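Local structure of uncharacterized protein (Parabacteroides merdae, 4R7F) at residues V3-D8 / A117-N122; Y53-V58 / Y99-P104; M254-R259 / Y344-L349. The protein is of unknown function, but has three immunoglobulin-like beta-sandwich domains, the first related to type 9 secretion system plug proteins, which may hint at a role in secretion. One frame throughout, in Å; residues are numbered along the deposited sequence.

Interaction 1: residues V3-D8 / A117-N122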
loop_
_atom_site.group_PDB
_atom_site.type_symbol
_atom_site.label_atom_id
_atom_site.label_comp_id
_atom_site.label_asym_id
_atom_site.label_seq_id
_atom_site.Cartn_x
_atom_site.Cartn_y
_atom_site.Cartn_z
ATOM N N VAL A 3 -27.944 -21.686 -7.838
ATOM C CA VAL A 3 -27.729 -20.319 -8.363
ATOM C C VAL A 3 -26.812 -19.473 -7.481
ATOM O O VAL A 3 -26.956 -19.471 -6.254
ATOM C CB VAL A 3 -29.080 -19.545 -8.368
ATOM C CG1 VAL A 3 -28.899 -18.066 -8.684
ATOM C CG2 VAL A 3 -30.064 -20.184 -9.338
ATOM N N LYS A 4 -25.939 -18.700 -8.119
ATOM C CA LYS A 4 -24.943 -17.874 -7.436
ATOM C C LYS A 4 -25.322 -16.414 -7.477
ATOM O O LYS A 4 -25.852 -15.942 -8.480
ATOM C CB LYS A 4 -23.549 -18.095 -8.043
ATOM C CG LYS A 4 -22.957 -19.426 -7.585
ATOM C CD LYS A 4 -21.592 -19.717 -8.168
ATOM C CE LYS A 4 -21.329 -21.214 -8.092
ATOM N NZ LYS A 4 -19.883 -21.534 -7.956
ATOM N N PHE A 5 -25.051 -15.718 -6.372
ATOM C CA PHE A 5 -25.339 -14.307 -6.234
ATOM C C PHE A 5 -24.031 -13.550 -6.400
ATOM O O PHE A 5 -23.014 -13.902 -5.810
ATOM C CB PHE A 5 -25.955 -13.983 -4.869
ATOM C CG PHE A 5 -27.263 -14.661 -4.633
ATOM C CD1 PHE A 5 -27.308 -15.991 -4.295
ATOM C CD2 PHE A 5 -28.449 -13.975 -4.793
ATOM C CE1 PHE A 5 -28.527 -16.636 -4.137
ATOM C CE2 PHE A 5 -29.653 -14.596 -4.613
ATOM C CZ PHE A 5 -29.701 -15.929 -4.300
ATOM N N PHE A 6 -24.078 -12.520 -7.219
ATOM C CA PHE A 6 -22.926 -11.711 -7.494
ATOM C C PHE A 6 -23.398 -10.325 -7.770
ATOM O O PHE A 6 -24.548 -10.113 -8.180
ATOM C CB PHE A 6 -22.109 -12.273 -8.669
ATOM C CG PHE A 6 -22.863 -12.429 -9.958
ATOM C CD1 PHE A 6 -23.580 -13.597 -10.229
ATOM C CD2 PHE A 6 -22.798 -11.457 -10.930
ATOM C CE1 PHE A 6 -24.237 -13.774 -11.435
ATOM C CE2 PHE A 6 -23.471 -11.615 -12.153
ATOM C CZ PHE A 6 -24.191 -12.772 -12.411
ATOM N N THR A 7 -22.538 -9.366 -7.514
ATOM C CA THR A 7 -22.905 -7.988 -7.781
ATOM C C THR A 7 -23.128 -7.807 -9.261
ATOM O O THR A 7 -22.217 -8.036 -10.065
ATOM C CB THR A 7 -21.832 -7.052 -7.291
ATOM O OG1 THR A 7 -21.719 -7.222 -5.871
ATOM C CG2 THR A 7 -22.180 -5.584 -7.642
ATOM N N ASP A 8 -24.350 -7.423 -9.596
ATOM C CA ASP A 8 -24.799 -7.242 -10.981
ATOM C C ASP A 8 -26.057 -6.361 -11.087
ATOM O O ASP A 8 -26.848 -6.284 -10.184
ATOM C CB ASP A 8 -25.104 -8.601 -11.578
ATOM C CG ASP A 8 -25.134 -8.594 -13.097
ATOM O OD1 ASP A 8 -24.546 -7.690 -13.745
ATOM O OD2 ASP A 8 -25.767 -9.516 -13.640
ATOM N N ALA A 117 -25.998 -11.026 0.108
ATOM C CA ALA A 117 -26.457 -10.471 -1.134
ATOM C C ALA A 117 -27.707 -9.636 -0.903
ATOM O O ALA A 117 -28.717 -10.107 -0.363
ATOM C CB ALA A 117 -26.720 -11.564 -2.128
ATOM N N ILE A 118 -27.617 -8.373 -1.313
ATOM C CA ILE A 118 -28.695 -7.410 -1.161
ATOM C C ILE A 118 -29.417 -7.302 -2.483
ATOM O O ILE A 118 -28.842 -6.819 -3.453
ATOM C CB ILE A 118 -28.161 -6.018 -0.766
ATOM C CG1 ILE A 118 -27.430 -6.082 0.565
ATOM C CG2 ILE A 118 -29.292 -5.027 -0.665
ATOM C CD1 ILE A 118 -28.156 -6.848 1.652
ATOM N N GLN A 119 -30.669 -7.750 -2.543
ATOM C CA GLN A 119 -31.413 -7.687 -3.800
ATOM C C GLN A 119 -32.368 -6.537 -3.690
ATOM O O GLN A 119 -33.077 -6.441 -2.711
ATOM C CB GLN A 119 -32.166 -8.964 -4.049
ATOM C CG GLN A 119 -31.290 -10.157 -3.870
ATOM C CD GLN A 119 -31.655 -11.261 -4.797
ATOM O OE1 GLN A 119 -32.518 -12.091 -4.503
ATOM N NE2 GLN A 119 -30.997 -11.282 -5.941
ATOM N N VAL A 120 -32.339 -5.642 -4.669
ATOM C CA VAL A 120 -33.165 -4.448 -4.651
ATOM C C VAL A 120 -34.228 -4.553 -5.738
ATOM O O VAL A 120 -34.045 -5.213 -6.762
ATOM C CB VAL A 120 -32.330 -3.169 -4.784
ATOM C CG1 VAL A 120 -33.220 -1.931 -4.826
ATOM C CG2 VAL A 120 -31.318 -3.093 -3.632
ATOM N N TYR A 121 -35.374 -3.952 -5.467
ATOM C CA TYR A 121 -36.509 -3.998 -6.392
ATOM C C TYR A 121 -37.335 -2.752 -6.196
ATOM O O TYR A 121 -37.225 -2.065 -5.151
ATOM C CB TYR A 121 -37.372 -5.272 -6.151
ATOM C CG TYR A 121 -37.867 -5.441 -4.722
ATOM C CD1 TYR A 121 -39.078 -4.879 -4.303
ATOM C CD2 TYR A 121 -37.108 -6.133 -3.767
ATOM C CE1 TYR A 121 -39.525 -5.025 -2.991
ATOM C CE2 TYR A 121 -37.548 -6.267 -2.450
ATOM C CZ TYR A 121 -38.757 -5.715 -2.075
ATOM O OH TYR A 121 -39.204 -5.855 -0.787
ATOM N N ASN A 122 -38.146 -2.453 -7.207
ATOM C CA ASN A 122 -39.183 -1.439 -7.114
ATOM C C ASN A 122 -40.308 -1.976 -6.236
ATOM O O ASN A 122 -40.780 -3.085 -6.499
ATOM C CB ASN A 122 -39.723 -1.183 -8.510
ATOM C CG ASN A 122 -40.564 0.067 -8.585
ATOM O OD1 ASN A 122 -41.347 0.401 -7.670
ATOM N ND2 ASN A 122 -40.404 0.777 -9.679
#
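Phe5 meets strand 117-122 at two side chains, Ala117 near its CB and Gln119 at the far edge of its ring. The methyl of Ala117 sits 3.7 Å from Phe5 CB, and from there it also reaches Phe5 CD2 at 4.0 Å, meeting the ring obliquely. With chi1 at -62°, CG of Phe5 stands beside its own backbone N, and the ring is carried along the strand until CE2 comes 3.8 Å from Gln119 OE1. Gln119 starts out with CG likewise beside the backbone N, then bends at chi2 (-146°), which brings the amide up to the ring. Gln119 CD lies at the edge of the Phe5 ring and in its plane, 3.9 Å from Phe5 CE2, while the amide plane is turned 74° from that of the ring; the two side chains cross at about a right angle. No hydrogen bond joins the segments, and the 123 Å² buried between them comes from these three residues. Gln119 NE2 is bonded instead to Thr132 OG1 on strand 129-138, a bond that helps fix the rotation of the amide. Phe5 also touches Cys60 of strand 53-60, and its backbone is tied to Trp64. Here the N-terminal segment, ahead of strand 8-9, lies against the outer side of one sheet of an immunoglobulin-like beta-sandwich, whose other side faces the core.

Interaction 2: residues Y53-V58 / Y99-P104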
loop_
_atom_site.group_PDB
_atom_site.type_symbol
_atom_site.label_atom_id
_atom_site.label_comp_id
_atom_site.label_asym_id
_atom_site.label_seq_id
_atom_site.Cartn_x
_atom_site.Cartn_y
_atom_site.Cartn_z
ATOM N N TYR A 53 -37.727 2.202 -3.929
ATOM C CA TYR A 53 -37.020 0.925 -3.956
ATOM C C TYR A 53 -36.921 0.343 -2.561
ATOM O O TYR A 53 -36.714 1.068 -1.589
ATOM C CB TYR A 53 -35.603 1.061 -4.511
ATOM C CG TYR A 53 -35.487 1.634 -5.899
ATOM C CD1 TYR A 53 -35.876 0.906 -7.016
ATOM C CD2 TYR A 53 -34.902 2.889 -6.105
ATOM C CE1 TYR A 53 -35.732 1.432 -8.307
ATOM C CE2 TYR A 53 -34.746 3.416 -7.389
ATOM C CZ TYR A 53 -35.175 2.695 -8.479
ATOM O OH TYR A 53 -35.042 3.256 -9.731
ATOM N N ALA A 54 -37.052 -0.977 -2.488
ATOM C CA ALA A 54 -36.897 -1.725 -1.260
ATOM C C ALA A 54 -35.896 -2.894 -1.455
ATOM O O ALA A 54 -35.644 -3.321 -2.572
ATOM C CB ALA A 54 -38.261 -2.258 -0.835
ATOM N N TYR A 55 -35.347 -3.436 -0.373
ATOM C CA TYR A 55 -34.362 -4.530 -0.498
ATOM C C TYR A 55 -34.617 -5.737 0.400
ATOM O O TYR A 55 -35.271 -5.616 1.422
ATOM C CB TYR A 55 -32.953 -3.997 -0.230
ATOM C CG TYR A 55 -32.735 -3.492 1.170
ATOM C CD1 TYR A 55 -33.124 -2.206 1.522
ATOM C CD2 TYR A 55 -32.115 -4.276 2.136
ATOM C CE1 TYR A 55 -32.926 -1.717 2.797
ATOM C CE2 TYR A 55 -31.902 -3.786 3.423
ATOM C CZ TYR A 55 -32.322 -2.502 3.747
ATOM O OH TYR A 55 -32.152 -1.971 5.005
ATOM N N ASN A 56 -34.104 -6.894 -0.031
ATOM C CA ASN A 56 -33.999 -8.099 0.779
ATOM C C ASN A 56 -32.546 -8.493 1.035
ATOM O O ASN A 56 -31.686 -8.354 0.157
ATOM C CB ASN A 56 -34.634 -9.304 0.078
ATOM C CG ASN A 56 -36.063 -9.074 -0.305
ATOM O OD1 ASN A 56 -36.846 -8.451 0.414
ATOM N ND2 ASN A 56 -36.420 -9.600 -1.446
ATOM N N VAL A 57 -32.305 -9.067 2.208
ATOM C CA VAL A 57 -31.007 -9.577 2.590
ATOM C C VAL A 57 -30.994 -11.092 2.385
ATOM O O VAL A 57 -31.854 -11.819 2.909
ATOM C CB VAL A 57 -30.707 -9.194 4.048
ATOM C CG1 VAL A 57 -29.323 -9.637 4.469
ATOM C CG2 VAL A 57 -30.826 -7.688 4.201
ATOM N N VAL A 58 -30.026 -11.567 1.599
ATOM C CA VAL A 58 -29.861 -13.001 1.361
ATOM C C VAL A 58 -28.543 -13.442 1.954
ATOM O O VAL A 58 -27.483 -12.902 1.629
ATOM C CB VAL A 58 -29.879 -13.373 -0.127
ATOM C CG1 VAL A 58 -29.615 -14.852 -0.291
ATOM C CG2 VAL A 58 -31.216 -13.019 -0.781
ATOM N N TYR A 99 -28.987 7.250 -4.900
ATOM C CA TYR A 99 -29.483 6.511 -3.745
ATOM C C TYR A 99 -28.320 5.923 -2.969
ATOM O O TYR A 99 -27.293 5.547 -3.526
ATOM C CB TYR A 99 -30.364 5.358 -4.198
ATOM C CG TYR A 99 -31.632 5.789 -4.905
ATOM C CD1 TYR A 99 -31.607 6.166 -6.239
ATOM C CD2 TYR A 99 -32.867 5.824 -4.229
ATOM C CE1 TYR A 99 -32.757 6.572 -6.891
ATOM C CE2 TYR A 99 -34.036 6.224 -4.878
ATOM C CZ TYR A 99 -33.968 6.618 -6.206
ATOM O OH TYR A 99 -35.097 7.009 -6.883
ATOM N N ARG A 100 -28.502 5.808 -1.676
ATOM C CA ARG A 100 -27.455 5.361 -0.774
ATOM C C ARG A 100 -28.115 4.559 0.321
ATOM O O ARG A 100 -29.083 5.010 0.924
ATOM C CB ARG A 100 -26.744 6.556 -0.193
ATOM C CG ARG A 100 -25.586 6.246 0.729
ATOM C CD ARG A 100 -24.573 7.378 0.584
ATOM N NE ARG A 100 -23.834 7.664 1.798
ATOM C CZ ARG A 100 -24.364 8.269 2.853
ATOM N NH1 ARG A 100 -25.647 8.631 2.860
ATOM N NH2 ARG A 100 -23.614 8.489 3.920
ATOM N N LEU A 101 -27.596 3.356 0.519
ATOM C CA LEU A 101 -28.003 2.435 1.559
ATOM C C LEU A 101 -26.738 2.036 2.282
ATOM O O LEU A 101 -25.793 1.536 1.658
ATOM C CB LEU A 101 -28.658 1.204 0.937
ATOM C CG LEU A 101 -28.943 0.014 1.846
ATOM C CD1 LEU A 101 -29.996 0.358 2.886
ATOM C CD2 LEU A 101 -29.429 -1.138 1.011
ATOM N N LEU A 102 -26.703 2.304 3.581
ATOM C CA LEU A 102 -25.643 1.814 4.438
ATOM C C LEU A 102 -26.132 0.587 5.208
ATOM O O LEU A 102 -27.284 0.532 5.668
ATOM C CB LEU A 102 -25.218 2.890 5.414
ATOM C CG LEU A 102 -24.805 4.200 4.769
ATOM C CD1 LEU A 102 -24.381 5.190 5.841
ATOM C CD2 LEU A 102 -23.688 3.958 3.777
ATOM N N LEU A 103 -25.249 -0.392 5.343
ATOM C CA LEU A 103 -25.519 -1.571 6.128
ATOM C C LEU A 103 -24.315 -1.950 6.983
ATOM O O LEU A 103 -23.187 -1.835 6.544
ATOM C CB LEU A 103 -25.836 -2.719 5.207
ATOM C CG LEU A 103 -27.204 -2.685 4.541
ATOM C CD1 LEU A 103 -27.227 -3.608 3.329
ATOM C CD2 LEU A 103 -28.275 -3.089 5.532
ATOM N N PRO A 104 -24.548 -2.402 8.218
ATOM C CA PRO A 104 -25.847 -2.449 8.869
ATOM C C PRO A 104 -26.331 -1.024 9.197
ATOM O O PRO A 104 -25.546 -0.068 9.137
ATOM C CB PRO A 104 -25.550 -3.204 10.154
ATOM C CG PRO A 104 -24.171 -2.745 10.484
ATOM C CD PRO A 104 -23.471 -2.764 9.149
HETATM O O HOH W 1 -35.308 6.562 -9.761
#
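Tyr53 drives the edge of its ring into the face of Tyr99, the aromatic step at one end of this contact. The centroids are 5.0 Å apart and the planes stand at 75°, a T-shaped pair. Tyr53 CE2 is the leading bump, 3.5 Å from Tyr99 CZ, and lands over the face of the Tyr99 ring, displaced toward its rim. Two residues further along, the relation is reversed: the leucine supplies the bump and the tyrosine the flat surface. Leu101 CD2 is centred over the Tyr55 ring, 3.9 Å from its centroid and almost straight above it, a CH-pi contact. The other branch, Leu101 CD1, lies by the phenolic end, 3.6 Å from Tyr55 CE1. Tyr55 holds CG between its backbone N and carbonyl carbon (chi1 64°), which sends the ring across the gap between the sheets; its hydroxyl end slides past Leu103, whose CD2 lies 4.1 Å from Tyr55 OH. The strand axes approach to 10.5 Å and cross at -28°, with N-to-C directions roughly parallel, as expected for strands in the two facing sheets of a beta-sandwich. Phe43 stacks with Tyr99, and Ile41 of strand 39-46 touches both leucines, extending this interior. Direct contact is apolar, with no hydrogen bond between the segments, yet a water bonded to Tyr99 OH at 2.9 Å, and only weakly to Tyr53 OH, links the two phenols. The chemistry therefore implies cohesion by shape and dispersion, with that water as the polar link found between the segments.

Interaction 3: residues M254-R259 / Y344-L349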
loop_
_atom_site.group_PDB
_atom_site.type_symbol
_atom_site.label_atom_id
_atom_site.label_comp_id
_atom_site.label_asym_id
_atom_site.label_seq_id
_atom_site.Cartn_x
_atom_site.Cartn_y
_atom_site.Cartn_z
HETATM N N MSE A 254 -9.408 7.999 -26.995
HETATM C CA MSE A 254 -8.285 7.689 -27.849
HETATM C C MSE A 254 -8.260 6.211 -28.072
HETATM O O MSE A 254 -8.781 5.426 -27.269
HETATM C CB MSE A 254 -6.997 8.111 -27.159
HETATM C CG MSE A 254 -6.842 9.643 -27.151
HETATM SE SE MSE A 254 -5.174 10.069 -26.197
HETATM C CE MSE A 254 -5.288 12.015 -26.518
ATOM N N THR A 255 -7.672 5.833 -29.193
ATOM C CA THR A 255 -7.660 4.461 -29.639
ATOM C C THR A 255 -6.734 3.630 -28.761
ATOM O O THR A 255 -5.645 4.069 -28.397
ATOM C CB THR A 255 -7.269 4.387 -31.120
ATOM O OG1 THR A 255 -8.279 5.062 -31.866
ATOM C CG2 THR A 255 -7.187 2.942 -31.620
ATOM N N ASP A 256 -7.214 2.450 -28.397
ATOM C CA ASP A 256 -6.425 1.517 -27.609
ATOM C C ASP A 256 -5.833 0.460 -28.525
ATOM O O ASP A 256 -6.448 0.134 -29.529
ATOM C CB ASP A 256 -7.300 0.854 -26.536
ATOM C CG ASP A 256 -7.782 1.835 -25.471
ATOM O OD1 ASP A 256 -6.966 2.687 -25.081
ATOM O OD2 ASP A 256 -8.947 1.717 -24.983
ATOM N N TYR A 257 -4.668 -0.082 -28.140
ATOM C CA TYR A 257 -3.962 -1.090 -28.913
ATOM C C TYR A 257 -3.576 -2.221 -27.968
ATOM O O TYR A 257 -3.518 -2.016 -26.768
ATOM C CB TYR A 257 -2.710 -0.484 -29.608
ATOM C CG TYR A 257 -3.018 0.701 -30.547
ATOM C CD1 TYR A 257 -3.069 2.006 -30.062
ATOM C CD2 TYR A 257 -3.276 0.498 -31.894
ATOM C CE1 TYR A 257 -3.380 3.071 -30.888
ATOM C CE2 TYR A 257 -3.574 1.549 -32.738
ATOM C CZ TYR A 257 -3.626 2.833 -32.224
ATOM O OH TYR A 257 -3.960 3.878 -33.029
ATOM N N ARG A 258 -3.338 -3.413 -28.516
ATOM C CA ARG A 258 -2.776 -4.525 -27.744
ATOM C C ARG A 258 -1.483 -4.085 -27.073
ATOM O O ARG A 258 -0.718 -3.335 -27.641
ATOM C CB ARG A 258 -2.564 -5.762 -28.615
ATOM C CG ARG A 258 -3.905 -6.347 -29.056
ATOM C CD ARG A 258 -3.832 -7.592 -29.931
ATOM N NE ARG A 258 -3.252 -8.741 -29.237
ATOM C CZ ARG A 258 -3.214 -9.994 -29.707
ATOM N NH1 ARG A 258 -3.735 -10.290 -30.891
ATOM N NH2 ARG A 258 -2.668 -10.968 -28.976
ATOM N N ARG A 259 -1.295 -4.511 -25.827
ATOM C CA ARG A 259 -0.120 -4.151 -25.039
ATOM C C ARG A 259 0.705 -5.384 -24.668
ATOM O O ARG A 259 1.606 -5.297 -23.859
ATOM C CB ARG A 259 -0.549 -3.424 -23.750
ATOM C CG ARG A 259 -1.126 -2.048 -24.000
ATOM C CD ARG A 259 -1.304 -1.233 -22.734
ATOM N NE ARG A 259 -2.243 -1.900 -21.834
ATOM C CZ ARG A 259 -2.373 -1.647 -20.539
ATOM N NH1 ARG A 259 -1.638 -0.726 -19.972
ATOM N NH2 ARG A 259 -3.250 -2.323 -19.806
ATOM N N TYR A 344 -11.845 6.543 -14.638
ATOM C CA TYR A 344 -12.110 5.098 -14.789
ATOM C C TYR A 344 -10.844 4.302 -15.067
ATOM O O TYR A 344 -10.043 4.684 -15.929
ATOM C CB TYR A 344 -13.136 4.858 -15.918
ATOM C CG TYR A 344 -14.568 5.244 -15.539
ATOM C CD1 TYR A 344 -14.973 6.589 -15.469
ATOM C CD2 TYR A 344 -15.532 4.259 -15.266
ATOM C CE1 TYR A 344 -16.275 6.933 -15.122
ATOM C CE2 TYR A 344 -16.819 4.598 -14.907
ATOM C CZ TYR A 344 -17.185 5.937 -14.826
ATOM O OH TYR A 344 -18.476 6.242 -14.477
ATOM N N ASN A 345 -10.666 3.201 -14.333
ATOM C CA ASN A 345 -9.774 2.127 -14.774
ATOM C C ASN A 345 -10.568 1.149 -15.665
ATOM O O ASN A 345 -11.744 0.871 -15.420
ATOM C CB ASN A 345 -9.253 1.284 -13.600
ATOM C CG ASN A 345 -8.210 1.978 -12.716
ATOM O OD1 ASN A 345 -7.492 1.298 -12.000
ATOM N ND2 ASN A 345 -8.142 3.292 -12.721
ATOM N N TYR A 346 -9.898 0.544 -16.631
ATOM C CA TYR A 346 -10.523 -0.450 -17.469
ATOM C C TYR A 346 -9.481 -1.288 -18.180
ATOM O O TYR A 346 -8.335 -0.897 -18.281
ATOM C CB TYR A 346 -11.488 0.201 -18.492
ATOM C CG TYR A 346 -10.830 0.995 -19.615
ATOM C CD1 TYR A 346 -10.393 2.303 -19.433
ATOM C CD2 TYR A 346 -10.676 0.439 -20.874
ATOM C CE1 TYR A 346 -9.815 3.018 -20.501
ATOM C CE2 TYR A 346 -10.097 1.139 -21.921
ATOM C CZ TYR A 346 -9.654 2.418 -21.739
ATOM O OH TYR A 346 -9.097 3.076 -22.829
ATOM N N GLN A 347 -9.904 -2.449 -18.674
ATOM C CA GLN A 347 -9.061 -3.279 -19.499
ATOM C C GLN A 347 -9.930 -4.202 -20.319
ATOM O O GLN A 347 -11.170 -4.254 -20.179
ATOM C CB GLN A 347 -8.113 -4.093 -18.640
ATOM C CG GLN A 347 -8.817 -5.161 -17.863
ATOM C CD GLN A 347 -7.902 -5.980 -16.964
ATOM O OE1 GLN A 347 -6.673 -5.889 -17.015
ATOM N NE2 GLN A 347 -8.515 -6.801 -16.126
ATOM N N TYR A 348 -9.254 -4.962 -21.153
ATOM C CA TYR A 348 -9.876 -5.805 -22.118
ATOM C C TYR A 348 -9.445 -7.243 -21.868
ATOM O O TYR A 348 -8.268 -7.567 -21.951
ATOM C CB TYR A 348 -9.432 -5.373 -23.513
ATOM C CG TYR A 348 -9.887 -3.988 -23.948
ATOM C CD1 TYR A 348 -11.226 -3.709 -24.280
ATOM C CD2 TYR A 348 -8.967 -2.973 -24.097
ATOM C CE1 TYR A 348 -11.602 -2.448 -24.711
ATOM C CE2 TYR A 348 -9.342 -1.720 -24.512
ATOM C CZ TYR A 348 -10.642 -1.448 -24.809
ATOM O OH TYR A 348 -10.935 -0.170 -25.244
ATOM N N LEU A 349 -10.408 -8.101 -21.577
ATOM C CA LEU A 349 -10.123 -9.491 -21.320
ATOM C C LEU A 349 -10.647 -10.325 -22.470
ATOM O O LEU A 349 -11.688 -10.041 -23.011
ATOM C CB LEU A 349 -10.808 -9.944 -20.036
ATOM C CG LEU A 349 -10.355 -9.351 -18.710
ATOM C CD1 LEU A 349 -11.159 -10.017 -17.591
ATOM C CD2 LEU A 349 -8.871 -9.582 -18.494
#
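Asp256 OD2 accepts two phenol hydrogen bonds, from Tyr346 OH at 2.6 Å and from Tyr348 OH at 2.8 Å. The two donors use different lone pairs: Tyr346 comes to the syn side, facing the other carboxylate oxygen, and Tyr348 to the anti side. That division explains why Tyr346 OH also lies 3.1 Å from Asp256 OD1, whereas Tyr348 approaches the CB side of the aspartate, its CE2 being 3.9 Å from Asp256 CB. Both rings present an edge to the carboxylate. Its plane is turned 45° from the Tyr346 ring and 64° from the Tyr348 ring, and the Tyr348 side chain crosses that of Asp256 at about a right angle. The tyrosines leave the strand with different first torsions. In Tyr346 CG sits between backbone N and carbonyl carbon (chi1 71°); in Tyr348 it stands beside the backbone N, anti to the carbonyl carbon, and the hydroxyls converge on one oxygen. Strand 342-352 belongs to one sheet of an immunoglobulin-like beta-sandwich, and the loop carrying Asp256 follows strand 248-253 of the facing sheet, so the buried carboxylate bridges the two layers. In the second shell, OD1 is bonded to His238 NE2, leaving both carboxylate oxygens with partners; this may stabilise the charged form of the acid. The backbone of Asp256 is tied to Thr296 and Ala298 at the end of strand 290-298. Further out, Arg225 touches both tyrosine side chains, Leu309 packs on both as well, and Phe295 and Leu297 bear on Tyr348.

Interactions 1 and 2 meet directly, with centres 11 Å apart: strands 114-122 and 53-60 are neighbours in one sheet, and the probable hydrogen bonds Ala117 O to Val58 N (2.8 Å) and Tyr121 O to Ala54 N (2.9 Å) join them. Interaction 2 packs the inner side of that sheet, and interaction 1 its other side. Along the chain, 53-58 and 99-104 both fall between the segments of interaction 1. Interaction 3 comes later in the sequence and across the chain's centre, its centre 29 Å from that of interaction 1 and 33 Å from that of interaction 2, without touching either. The Tyr346 side chain is about 12 Å from a bound magnesium ion.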